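Local coordinates for mitogen-activated protein kinase, putative (Map kinase-like protein) (Leishmania major, PDB 3PG1) that probably transfers phosphate from ATP to serine and threonine side chains of other proteins, as a member of the MAP kinase family, at residues 84-89 / 147-152; 139-144 / 326-331; 200-205 / 216-221; 314-317 / 323-326. One frame throughout, in Å; residues are numbered along the deposited sequence. Where two conformers were deposited one is given.

Contact 1. Residues 84-89 / 147-152; sequences NHFHHP and LHVLHE
Val149 points both its methyls at the 84-89 segment, and each meets a different aromatic ring. CG2 sits over the face of the His88 imidazole, 3.5 Å from the ring centroid and 17° off the normal. That CH-pi contact is the tighter part of the interface: CG2 also comes within 3.4 Å of both CD2 and NE2 of His88. A chi1 of -171° swings the ring away from its own N and onto the valine, while CD of Pro89 covers the opposite face, so the imidazole is held between two aliphatic groups. Its rotation is fixed too, because ND1 bonds to the backbone N of Asn90. This His88-Pro89-Asn90 sequence is the HxN motif of protein kinases, in the loop that leads from helix 70-85 (the kinase αC helix) to the next strand of the N-lobe sheet. Here the loop rests on helix 133-152, αE of the C-lobe. The Phe86 end is more loosely built. Its ring slides past Val149, with CD1 3.8 Å from CG1, and takes the CD2 methyl of Leu150 over one face, 4.0 Å from the centroid and 22° off the normal. His85 CD2 lies over the other face. CE1 of Phe86 also reaches the carbonyl O of Val149 at 3.7 Å, obliquely. Ile91 and Ala153 pack on Phe86, so this end, though its contacts are somewhat longer, is the buried one. His88 is only partly covered, and beyond it the chain turns outward through the solvent-exposed Pro89; His87 faces away from the helix.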
loop_
_atom_site.group_PDB
_atom_site.type_symbol
_atom_site.label_atom_id
_atom_site.label_comp_id
_atom_site.label_asym_id
_atom_site.label_seq_id
_atom_site.Cartn_x
_atom_site.Cartn_y
_atom_site.Cartn_z
ATOM N N ASN A 84 -0.313 4.626 12.974
ATOM C CA ASN A 84 -0.828 5.541 13.978
ATOM C C ASN A 84 -0.747 7.012 13.613
ATOM O O ASN A 84 -1.352 7.843 14.291
ATOM C CB ASN A 84 -0.128 5.248 15.308
ATOM C CG ASN A 84 -0.975 5.501 16.520
ATOM O OD1 ASN A 84 -2.204 5.415 16.481
ATOM N ND2 ASN A 84 -0.327 5.864 17.614
ATOM N N HIS A 85 -0.033 7.338 12.519
ATOM C CA HIS A 85 0.141 8.707 12.027
ATOM C C HIS A 85 -1.105 9.270 11.313
ATOM O O HIS A 85 -1.358 10.473 11.361
ATOM C CB HIS A 85 1.370 8.763 11.103
ATOM C CG HIS A 85 1.746 10.154 10.700
ATOM N ND1 HIS A 85 2.377 11.015 11.581
ATOM C CD2 HIS A 85 1.542 10.802 9.530
ATOM C CE1 HIS A 85 2.507 12.157 10.931
ATOM N NE2 HIS A 85 2.024 12.078 9.693
ATOM N N PHE A 86 -1.852 8.418 10.615
ATOM C CA PHE A 86 -3.040 8.847 9.833
ATOM C C PHE A 86 -4.341 8.589 10.579
ATOM O O PHE A 86 -4.428 7.628 11.320
ATOM C CB PHE A 86 -3.072 8.112 8.483
ATOM C CG PHE A 86 -1.844 8.452 7.672
ATOM C CD1 PHE A 86 -1.782 9.633 6.939
ATOM C CD2 PHE A 86 -0.707 7.644 7.725
ATOM C CE1 PHE A 86 -0.625 9.984 6.256
ATOM C CE2 PHE A 86 0.460 8.005 7.042
ATOM C CZ PHE A 86 0.487 9.155 6.294
ATOM N N HIS A 87 -5.366 9.412 10.316
ATOM C CA HIS A 87 -6.715 9.288 10.864
ATOM C C HIS A 87 -7.595 9.752 9.749
ATOM O O HIS A 87 -8.112 10.873 9.774
ATOM C CB HIS A 87 -6.885 10.170 12.118
ATOM C CG HIS A 87 -5.895 9.833 13.186
ATOM N ND1 HIS A 87 -4.692 10.521 13.295
ATOM C CD2 HIS A 87 -5.907 8.824 14.089
ATOM C CE1 HIS A 87 -4.036 9.935 14.283
ATOM N NE2 HIS A 87 -4.732 8.920 14.800
ATOM N N HIS A 88 -7.671 8.929 8.701
ATOM C CA HIS A 88 -8.401 9.309 7.503
ATOM C C HIS A 88 -9.214 8.121 6.987
ATOM O O HIS A 88 -8.704 7.005 7.022
ATOM C CB HIS A 88 -7.398 9.810 6.427
ATOM C CG HIS A 88 -8.055 10.431 5.237
ATOM N ND1 HIS A 88 -8.571 9.651 4.211
ATOM C CD2 HIS A 88 -8.225 11.728 4.930
ATOM C CE1 HIS A 88 -9.063 10.495 3.322
ATOM N NE2 HIS A 88 -8.890 11.759 3.712
ATOM N N PRO A 89 -10.451 8.344 6.478
ATOM C CA PRO A 89 -11.267 7.205 6.004
ATOM C C PRO A 89 -10.651 6.312 4.925
ATOM O O PRO A 89 -11.061 5.178 4.794
ATOM C CB PRO A 89 -12.569 7.865 5.486
ATOM C CG PRO A 89 -12.593 9.234 6.037
ATOM C CD PRO A 89 -11.168 9.631 6.315
ATOM N N LEU A 147 -3.937 8.101 -1.597
ATOM C CA LEU A 147 -2.551 8.442 -2.000
ATOM C C LEU A 147 -2.230 9.901 -1.698
ATOM O O LEU A 147 -1.172 10.190 -1.147
ATOM C CB LEU A 147 -2.360 8.175 -3.477
ATOM C CG LEU A 147 -2.347 6.717 -3.943
ATOM C CD1 LEU A 147 -2.168 6.672 -5.475
ATOM C CD2 LEU A 147 -1.257 5.925 -3.224
ATOM N N HIS A 148 -3.181 10.826 -1.984
ATOM C CA HIS A 148 -2.982 12.255 -1.719
ATOM C C HIS A 148 -2.652 12.449 -0.218
ATOM O O HIS A 148 -1.751 13.192 0.102
ATOM C CB HIS A 148 -4.262 13.067 -2.072
ATOM C CG HIS A 148 -4.046 14.564 -1.941
ATOM N ND1 HIS A 148 -3.249 15.260 -2.845
ATOM C CD2 HIS A 148 -4.584 15.447 -1.055
ATOM C CE1 HIS A 148 -3.241 16.524 -2.417
ATOM N NE2 HIS A 148 -4.080 16.688 -1.386
ATOM N N VAL A 149 -3.401 11.790 0.677
ATOM C CA VAL A 149 -3.227 11.894 2.128
ATOM C C VAL A 149 -1.818 11.371 2.511
ATOM O O VAL A 149 -1.095 12.038 3.259
ATOM C CB VAL A 149 -4.395 11.194 2.916
ATOM C CG1 VAL A 149 -4.132 11.217 4.437
ATOM C CG2 VAL A 149 -5.724 11.887 2.601
ATOM N N LEU A 150 -1.431 10.216 1.984
ATOM C CA LEU A 150 -0.097 9.704 2.272
ATOM C C LEU A 150 0.971 10.710 1.777
ATOM O O LEU A 150 1.811 11.145 2.555
ATOM C CB LEU A 150 0.118 8.348 1.554
ATOM C CG LEU A 150 -0.717 7.148 2.029
ATOM C CD1 LEU A 150 -0.425 5.924 1.126
ATOM C CD2 LEU A 150 -0.474 6.820 3.516
ATOM N N HIS A 151 0.843 11.168 0.528
ATOM C CA HIS A 151 1.818 12.081 -0.115
ATOM C C HIS A 151 1.918 13.413 0.599
ATOM O O HIS A 151 3.041 13.932 0.743
ATOM C CB HIS A 151 1.481 12.276 -1.594
ATOM C CG HIS A 151 1.608 11.022 -2.422
ATOM N ND1 HIS A 151 1.174 10.987 -3.738
ATOM C CD2 HIS A 151 2.078 9.791 -2.074
ATOM C CE1 HIS A 151 1.388 9.739 -4.149
ATOM N NE2 HIS A 151 1.882 8.975 -3.157
ATOM N N GLU A 152 0.779 13.916 1.131
ATOM C CA GLU A 152 0.776 15.191 1.876
ATOM C C GLU A 152 1.582 15.056 3.185
ATOM O O GLU A 152 2.146 16.045 3.655
ATOM C CB GLU A 152 -0.661 15.728 2.108
ATOM C CG GLU A 152 -1.342 16.207 0.822
ATOM C CD GLU A 152 -0.644 17.387 0.179
ATOM O OE1 GLU A 152 -0.599 18.438 0.844
ATOM O OE2 GLU A 152 0.014 17.224 -0.871
#

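Contact 2. Residues 139-144 / 326-331; sequences FMYHIL and PLDLTE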
loop_
_atom_site.group_PDB
_atom_site.type_symbol
_atom_site.label_atom_id
_atom_site.label_comp_id
_atom_site.label_asym_id
_atom_site.label_seq_id
_atom_site.Cartn_x
_atom_site.Cartn_y
_atom_site.Cartn_z
ATOM N N PHE A 139 -14.269 4.368 -7.066
ATOM C CA PHE A 139 -13.094 3.685 -6.505
ATOM C C PHE A 139 -11.830 4.487 -6.727
ATOM O O PHE A 139 -11.037 4.657 -5.801
ATOM C CB PHE A 139 -12.903 2.260 -7.134
ATOM C CG PHE A 139 -13.933 1.198 -6.791
ATOM C CD1 PHE A 139 -14.643 1.245 -5.597
ATOM C CD2 PHE A 139 -14.211 0.164 -7.677
ATOM C CE1 PHE A 139 -15.614 0.272 -5.299
ATOM C CE2 PHE A 139 -15.177 -0.806 -7.375
ATOM C CZ PHE A 139 -15.863 -0.752 -6.188
ATOM N N MET A 140 -11.611 4.961 -7.975
ATOM C CA MET A 140 -10.419 5.751 -8.330
ATOM C C MET A 140 -10.354 7.050 -7.524
ATOM O O MET A 140 -9.268 7.439 -7.095
ATOM C CB MET A 140 -10.383 6.077 -9.845
ATOM C CG MET A 140 -9.969 4.861 -10.720
ATOM S SD MET A 140 -8.455 4.018 -10.099
ATOM C CE MET A 140 -7.248 5.340 -10.139
ATOM N N TYR A 141 -11.514 7.696 -7.305
ATOM C CA TYR A 141 -11.534 8.953 -6.543
ATOM C C TYR A 141 -10.967 8.670 -5.123
ATOM O O TYR A 141 -10.119 9.408 -4.647
ATOM C CB TYR A 141 -12.970 9.576 -6.503
ATOM C CG TYR A 141 -13.008 10.967 -5.879
ATOM C CD1 TYR A 141 -12.357 12.044 -6.486
ATOM C CD2 TYR A 141 -13.687 11.204 -4.689
ATOM C CE1 TYR A 141 -12.369 13.321 -5.907
ATOM C CE2 TYR A 141 -13.751 12.491 -4.129
ATOM C CZ TYR A 141 -13.060 13.538 -4.726
ATOM O OH TYR A 141 -13.083 14.808 -4.169
ATOM N N HIS A 142 -11.443 7.602 -4.478
ATOM C CA HIS A 142 -11.027 7.233 -3.125
ATOM C C HIS A 142 -9.603 6.701 -3.061
ATOM O O HIS A 142 -8.869 6.999 -2.105
ATOM C CB HIS A 142 -12.055 6.286 -2.499
ATOM C CG HIS A 142 -13.344 6.977 -2.146
ATOM N ND1 HIS A 142 -13.632 7.339 -0.840
ATOM C CD2 HIS A 142 -14.352 7.398 -2.945
ATOM C CE1 HIS A 142 -14.810 7.949 -0.881
ATOM N NE2 HIS A 142 -15.282 8.015 -2.124
ATOM N N ILE A 143 -9.196 5.937 -4.091
ATOM C CA ILE A 143 -7.797 5.469 -4.188
ATOM C C ILE A 143 -6.872 6.681 -4.252
ATOM O O ILE A 143 -5.861 6.705 -3.546
ATOM C CB ILE A 143 -7.553 4.526 -5.424
ATOM C CG1 ILE A 143 -8.266 3.148 -5.265
ATOM C CG2 ILE A 143 -6.040 4.343 -5.741
ATOM C CD1 ILE A 143 -8.529 2.409 -6.632
ATOM N N LEU A 144 -7.191 7.676 -5.114
ATOM C CA LEU A 144 -6.308 8.845 -5.249
ATOM C C LEU A 144 -6.323 9.738 -4.012
ATOM O O LEU A 144 -5.309 10.339 -3.698
ATOM C CB LEU A 144 -6.618 9.641 -6.516
ATOM C CG LEU A 144 -6.170 8.938 -7.812
ATOM C CD1 LEU A 144 -6.800 9.605 -9.047
ATOM C CD2 LEU A 144 -4.602 8.916 -7.918
ATOM N N PRO A 326 -13.124 20.391 -3.449
ATOM C CA PRO A 326 -11.793 20.837 -2.992
ATOM C C PRO A 326 -11.510 20.515 -1.529
ATOM O O PRO A 326 -10.364 20.340 -1.193
ATOM C CB PRO A 326 -11.816 22.354 -3.277
ATOM C CG PRO A 326 -13.256 22.711 -3.309
ATOM C CD PRO A 326 -13.889 21.528 -4.010
ATOM N N LEU A 327 -12.546 20.412 -0.669
ATOM C CA LEU A 327 -12.372 20.085 0.745
ATOM C C LEU A 327 -11.713 18.719 0.929
ATOM O O LEU A 327 -11.050 18.493 1.931
ATOM C CB LEU A 327 -13.723 20.127 1.477
ATOM C CG LEU A 327 -14.053 21.435 2.161
ATOM C CD1 LEU A 327 -15.520 21.586 2.299
ATOM C CD2 LEU A 327 -13.406 21.527 3.549
ATOM N N ASP A 328 -11.918 17.785 -0.043
ATOM C CA ASP A 328 -11.287 16.449 0.027
ATOM C C ASP A 328 -9.755 16.542 -0.037
ATOM O O ASP A 328 -9.058 15.657 0.470
ATOM C CB ASP A 328 -11.832 15.538 -1.081
ATOM C CG ASP A 328 -13.287 15.148 -0.842
ATOM O OD1 ASP A 328 -13.661 14.900 0.352
ATOM O OD2 ASP A 328 -14.057 15.104 -1.822
ATOM N N LEU A 329 -9.237 17.631 -0.602
ATOM C CA LEU A 329 -7.777 17.829 -0.675
ATOM C C LEU A 329 -7.126 18.215 0.664
ATOM O O LEU A 329 -5.909 18.078 0.811
ATOM C CB LEU A 329 -7.397 18.871 -1.773
ATOM C CG LEU A 329 -7.882 18.569 -3.212
ATOM C CD1 LEU A 329 -7.633 19.765 -4.121
ATOM C CD2 LEU A 329 -7.179 17.303 -3.802
ATOM N N THR A 330 -7.915 18.733 1.619
ATOM C CA THR A 330 -7.354 19.253 2.882
ATOM C C THR A 330 -7.951 18.639 4.145
ATOM O O THR A 330 -7.336 18.743 5.206
ATOM C CB THR A 330 -7.531 20.775 2.947
ATOM O OG1 THR A 330 -8.907 21.042 2.795
ATOM C CG2 THR A 330 -6.703 21.535 1.871
ATOM N N GLU A 331 -9.107 18.008 4.054
ATOM C CA GLU A 331 -9.731 17.438 5.278
ATOM C C GLU A 331 -9.095 16.152 5.724
ATOM O O GLU A 331 -8.840 15.283 4.893
ATOM C CB GLU A 331 -11.248 17.229 5.099
ATOM C CG GLU A 331 -12.072 18.476 5.297
ATOM C CD GLU A 331 -11.953 19.087 6.681
ATOM O OE1 GLU A 331 -11.396 20.198 6.772
ATOM O OE2 GLU A 331 -12.354 18.441 7.676
#
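Tyr141 overlaps the Asp328 side chain with the end of its phenol, the hydroxyl reaching OD2 at 2.6 Å. Asp328 belongs to the sequence Asp325-Pro326-Leu327-Asp328, which fits the acidic common docking motif that MAP kinases carry just after their last C-lobe helix; here that region is held against helix 133-152. Tyr141 leaves the helix with CG anti to its backbone N (chi1 -173°), which carries the long ring outward until its OH arrives beside the carboxylate. The two flat groups are strongly turned against each other, their planes 71° apart. OD2 lies at the edge of the phenol, near the ring plane, and is itself met on its anti side, 18° out of the carboxylate plane. The hydroxyl donates to Asp328 and also takes the backbone N-H of Asp325, so one buried oxygen ties down two points of the loop. A neighbouring carboxylate of this kind would probably polarise the phenol O-H. Around the ring lie Phe320, Phe324 and Leu315. The loop has its own bracing: Asp325 OD2 accepts from Leu327 N in an Asx turn, the N of Leu329 bonds to the O of Pro326, and Leu327 O receives the N-H groups of both Thr330 and Glu331. Besides the bond, the phenol oxygen packs 3.4 Å from CB of Asp328.

Contact 3. Residues 200-205 / 216-221; sequences RAPELV and DMWSAG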
loop_
_atom_site.group_PDB
_atom_site.type_symbol
_atom_site.label_atom_id
_atom_site.label_comp_id
_atom_site.label_asym_id
_atom_site.label_seq_id
_atom_site.Cartn_x
_atom_site.Cartn_y
_atom_site.Cartn_z
ATOM N N ARG A 200 4.809 -1.599 -11.127
ATOM C CA ARG A 200 5.985 -0.775 -10.838
ATOM C C ARG A 200 6.234 0.224 -11.944
ATOM O O ARG A 200 6.309 -0.141 -13.121
ATOM C CB ARG A 200 7.244 -1.650 -10.638
ATOM C CG ARG A 200 7.109 -2.671 -9.514
ATOM C CD ARG A 200 8.125 -2.480 -8.412
ATOM N NE ARG A 200 8.075 -3.573 -7.437
ATOM C CZ ARG A 200 7.193 -3.670 -6.443
ATOM N NH1 ARG A 200 6.253 -2.746 -6.285
ATOM N NH2 ARG A 200 7.219 -4.715 -5.626
ATOM N N ALA A 201 6.435 1.475 -11.539
ATOM C CA ALA A 201 6.711 2.606 -12.407
ATOM C C ALA A 201 8.013 2.314 -13.147
ATOM O O ALA A 201 8.864 1.614 -12.589
ATOM C CB ALA A 201 6.851 3.862 -11.559
ATOM N N PRO A 202 8.199 2.850 -14.366
ATOM C CA PRO A 202 9.480 2.623 -15.108
ATOM C C PRO A 202 10.730 2.938 -14.298
ATOM O O PRO A 202 11.644 2.122 -14.287
ATOM C CB PRO A 202 9.339 3.544 -16.327
ATOM C CG PRO A 202 7.845 3.577 -16.553
ATOM C CD PRO A 202 7.258 3.646 -15.175
ATOM N N GLU A 203 10.723 4.026 -13.510
ATOM C CA GLU A 203 11.872 4.346 -12.647
ATOM C C GLU A 203 12.136 3.287 -11.552
ATOM O O GLU A 203 13.290 3.112 -11.192
ATOM C CB GLU A 203 11.791 5.800 -12.058
ATOM C CG GLU A 203 10.558 6.082 -11.181
ATOM C CD GLU A 203 9.278 6.560 -11.856
ATOM O OE1 GLU A 203 8.508 7.268 -11.171
ATOM O OE2 GLU A 203 9.022 6.219 -13.037
ATOM N N LEU A 204 11.102 2.548 -11.046
ATOM C CA LEU A 204 11.396 1.464 -10.073
ATOM C C LEU A 204 11.895 0.231 -10.808
ATOM O O LEU A 204 12.759 -0.482 -10.296
ATOM C CB LEU A 204 10.173 1.090 -9.215
ATOM C CG LEU A 204 9.656 2.207 -8.240
ATOM C CD1 LEU A 204 8.499 1.705 -7.466
ATOM C CD2 LEU A 204 10.766 2.622 -7.211
ATOM N N VAL A 205 11.367 -0.034 -12.028
ATOM C CA VAL A 205 11.839 -1.205 -12.814
ATOM C C VAL A 205 13.339 -0.956 -13.122
ATOM O O VAL A 205 14.131 -1.900 -13.153
ATOM C CB VAL A 205 11.007 -1.385 -14.139
ATOM C CG1 VAL A 205 11.609 -2.495 -15.033
ATOM C CG2 VAL A 205 9.504 -1.654 -13.840
ATOM N N ASP A 216 3.635 6.143 -7.180
ATOM C CA ASP A 216 2.280 5.727 -6.805
ATOM C C ASP A 216 1.247 6.082 -7.850
ATOM O O ASP A 216 0.245 5.363 -7.965
ATOM C CB ASP A 216 1.848 6.292 -5.431
ATOM C CG ASP A 216 2.668 5.743 -4.276
ATOM O OD1 ASP A 216 2.704 6.401 -3.214
ATOM O OD2 ASP A 216 3.262 4.639 -4.432
ATOM N N MET A 217 1.469 7.195 -8.579
ATOM C CA MET A 217 0.568 7.657 -9.635
ATOM C C MET A 217 0.590 6.662 -10.801
ATOM O O MET A 217 -0.445 6.420 -11.418
ATOM C CB MET A 217 0.919 9.099 -10.080
ATOM C CG MET A 217 0.443 10.165 -9.098
ATOM S SD MET A 217 -1.287 9.971 -8.586
ATOM C CE MET A 217 -2.117 10.370 -10.115
ATOM N N TRP A 218 1.767 6.067 -11.074
ATOM C CA TRP A 218 1.920 5.040 -12.112
ATOM C C TRP A 218 1.110 3.806 -11.703
ATOM O O TRP A 218 0.364 3.280 -12.521
ATOM C CB TRP A 218 3.397 4.622 -12.307
ATOM C CG TRP A 218 3.506 3.526 -13.352
ATOM C CD1 TRP A 218 3.417 2.177 -13.153
ATOM C CD2 TRP A 218 3.706 3.713 -14.753
ATOM N NE1 TRP A 218 3.569 1.513 -14.349
ATOM C CE2 TRP A 218 3.767 2.429 -15.346
ATOM C CE3 TRP A 218 3.874 4.846 -15.570
ATOM C CZ2 TRP A 218 3.914 2.250 -16.728
ATOM C CZ3 TRP A 218 4.112 4.668 -16.921
ATOM C CH2 TRP A 218 4.070 3.383 -17.503
ATOM N N SER A 219 1.270 3.338 -10.447
ATOM C CA SER A 219 0.523 2.167 -9.960
ATOM C C SER A 219 -0.991 2.378 -10.040
ATOM O O SER A 219 -1.747 1.474 -10.436
ATOM C CB SER A 219 0.929 1.798 -8.538
ATOM O OG SER A 219 2.339 1.704 -8.395
ATOM N N ALA A 220 -1.429 3.574 -9.648
ATOM C CA ALA A 220 -2.844 3.927 -9.690
ATOM C C ALA A 220 -3.401 3.876 -11.149
ATOM O O ALA A 220 -4.515 3.427 -11.338
ATOM C CB ALA A 220 -3.042 5.310 -9.058
ATOM N N GLY A 221 -2.634 4.351 -12.125
ATOM C CA GLY A 221 -3.009 4.308 -13.541
ATOM C C GLY A 221 -3.137 2.863 -14.015
ATOM O O GLY A 221 -4.054 2.542 -14.764
HETATM O O HOH W 1 3.831 -1.364 -14.655
HETATM O O HOH W 2 5.368 2.216 -8.851
#
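A chi1 of 178° throws the indole of Trp218 away from its own N, and a chi2 of -88° turns it crosswise, so that one broad face lies against Ala201 and Pro202. These two open the Ala-Pro-Glu (APE) motif that closes the kinase activation segment, and Trp218 belongs to helix 214-229, the buried αF helix of the C-lobe. Both halves of the indole are used. CD of Pro202 sits almost centrally over the six-membered ring, 3.5 Å from its centroid and only 9° off the normal, and CA of Ala201 lies over the five-membered ring at 3.6 Å, nearer its rim. The two CH-pi contacts are on the same face, so the start of helix 202-205 comes down on the indole through the edge of the proline ring and the alanine CA. At the root of the tryptophan side chain the methyl CB of Ala201 meets CB of Trp218, also at 3.6 Å, where the two backbones run close. Ile246 of helix 239-250 is another neighbour of the indole. Glu203, the last residue of the motif, takes no part in this face but forms a salt bridge with Arg308, as in other kinases, while Arg200 directs its guanidinium to Asp159. Where the polar groups do not meet directly, water joins them. A water in the plane of the indole, at its edge, accepts from NE1 of Trp218 at 2.9 Å and lies within bonding distance of Arg200 O. A second accepts the N-H of Ala201 at 3.0 Å and donates to OG of Ser219 at 3.1 Å.

Contact 4. Residues 314-317 / 323-326; sequences ALRH and LFDP
Arg316 lies across the far end of the Phe324 ring, its guanidinium plane tilted 56° from the ring plane, so the two groups do not stack. CZ of Phe324 comes under one face of the guanidinium, toward its rim, 3.8 Å from that plane. Nearer the backbone the aliphatic part of the arginine does the touching, with CG 3.7 Å from CZ of Phe324. The chain is extended from CG to NE, which brings the guanidinium over the CZ corner of the ring; NE is paired in a salt bridge with Glu312, one turn back on the helix, and this probably holds the guanidinium in its tilt. A chi1 of 177° swings the Phe324 ring out on the side of its carbonyl carbon, a setting that also brings CD1 to 3.4 Å from the carbonyl O of Leu315, approached obliquely. The N of Pro326 covers one face of the same ring, where the chain bends back over it. The contact thus folds the end of helix 311-315, the last helix of the kinase C-lobe, against the loop that follows it. Leu315 and Phe324 both reach Tyr141 on helix 133-152, while on the other flank Ala314 and His317 pack against Leu296 of helix 291-300.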
loop_
_atom_site.group_PDB
_atom_site.type_symbol
_atom_site.label_atom_id
_atom_site.label_comp_id
_atom_site.label_asym_id
_atom_site.label_seq_id
_atom_site.Cartn_x
_atom_site.Cartn_y
_atom_site.Cartn_z
ATOM N N ALA A 314 -4.708 15.105 -10.781
ATOM C CA ALA A 314 -5.525 13.930 -11.196
ATOM C C ALA A 314 -6.897 14.090 -10.524
ATOM O O ALA A 314 -7.910 13.933 -11.172
ATOM C CB ALA A 314 -4.875 12.654 -10.691
ATOM N N LEU A 315 -6.920 14.407 -9.221
ATOM C CA LEU A 315 -8.181 14.649 -8.473
ATOM C C LEU A 315 -9.000 15.796 -9.080
ATOM O O LEU A 315 -10.231 15.692 -9.139
ATOM C CB LEU A 315 -7.926 14.875 -6.985
ATOM C CG LEU A 315 -7.535 13.550 -6.213
ATOM C CD1 LEU A 315 -6.830 13.865 -4.911
ATOM C CD2 LEU A 315 -8.777 12.666 -5.945
ATOM N N ARG A 316 -8.315 16.829 -9.642
ATOM C CA ARG A 316 -8.966 17.982 -10.284
ATOM C C ARG A 316 -9.311 17.763 -11.749
ATOM O O ARG A 316 -9.902 18.637 -12.388
ATOM C CB ARG A 316 -8.108 19.242 -10.133
ATOM C CG ARG A 316 -8.088 19.758 -8.680
ATOM C CD ARG A 316 -7.293 21.028 -8.612
ATOM N NE ARG A 316 -7.364 21.663 -7.296
ATOM C CZ ARG A 316 -8.323 22.500 -6.907
ATOM N NH1 ARG A 316 -9.343 22.778 -7.718
ATOM N NH2 ARG A 316 -8.275 23.063 -5.718
ATOM N N HIS A 317 -8.965 16.595 -12.280
ATOM C CA HIS A 317 -9.194 16.263 -13.659
ATOM C C HIS A 317 -10.709 16.158 -13.900
ATOM O O HIS A 317 -11.416 15.678 -13.018
ATOM C CB HIS A 317 -8.457 14.933 -14.017
ATOM C CG HIS A 317 -8.474 14.583 -15.484
ATOM N ND1 HIS A 317 -9.618 14.079 -16.103
ATOM C CD2 HIS A 317 -7.492 14.690 -16.411
ATOM C CE1 HIS A 317 -9.283 13.862 -17.364
ATOM N NE2 HIS A 317 -8.010 14.197 -17.592
ATOM N N LEU A 323 -17.765 14.149 -8.704
ATOM C CA LEU A 323 -17.470 13.688 -7.347
ATOM C C LEU A 323 -16.616 14.640 -6.557
ATOM O O LEU A 323 -16.652 14.621 -5.322
ATOM C CB LEU A 323 -16.706 12.350 -7.421
ATOM C CG LEU A 323 -17.396 11.120 -8.104
ATOM C CD1 LEU A 323 -16.522 9.874 -7.909
ATOM C CD2 LEU A 323 -18.793 10.810 -7.540
ATOM N N PHE A 324 -15.776 15.402 -7.266
ATOM C CA PHE A 324 -14.784 16.263 -6.669
ATOM C C PHE A 324 -15.318 17.364 -5.806
ATOM O O PHE A 324 -16.280 18.050 -6.147
ATOM C CB PHE A 324 -13.805 16.819 -7.738
ATOM C CG PHE A 324 -12.769 17.778 -7.213
ATOM C CD1 PHE A 324 -11.645 17.313 -6.550
ATOM C CD2 PHE A 324 -12.939 19.155 -7.354
ATOM C CE1 PHE A 324 -10.693 18.204 -6.046
ATOM C CE2 PHE A 324 -11.997 20.042 -6.839
ATOM C CZ PHE A 324 -10.853 19.555 -6.228
ATOM N N ASP A 325 -14.643 17.550 -4.687
ATOM C CA ASP A 325 -14.886 18.652 -3.772
ATOM C C ASP A 325 -13.494 19.100 -3.296
ATOM O O ASP A 325 -12.736 18.261 -2.823
ATOM C CB ASP A 325 -15.746 18.238 -2.572
ATOM C CG ASP A 325 -16.246 19.442 -1.822
ATOM O OD1 ASP A 325 -17.441 19.524 -1.590
ATOM O OD2 ASP A 325 -15.429 20.298 -1.463
ATOM N N PRO A 326 -13.124 20.391 -3.449
ATOM C CA PRO A 326 -11.793 20.837 -2.992
ATOM C C PRO A 326 -11.510 20.515 -1.529
ATOM O O PRO A 326 -10.364 20.340 -1.193
ATOM C CB PRO A 326 -11.816 22.354 -3.277
ATOM C CG PRO A 326 -13.256 22.711 -3.309
ATOM C CD PRO A 326 -13.889 21.528 -4.010
#

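In the fold
Contacts 1 and 3 are the buried pair, both made of CH-pi packing on aromatic faces, one between the lobes and the other inside the C-lobe, where water fills in for direct polar bonds. Contacts 2 and 4 lie further out: contact 2 rests on a hydrogen bond to a carboxylate, contact 4 on an arginine and a carbonyl laid against a phenylalanine, the arginine's charge being paired outside the contact. They share Pro326, their centres only about 7 Å apart. Helix 133-152 runs through contacts 1 and 2, and further residues of it reach the others: His151 bonds to Asp216 of contact 3, Leu144 packs on Met217, and His148 touches Leu315 of contact 4.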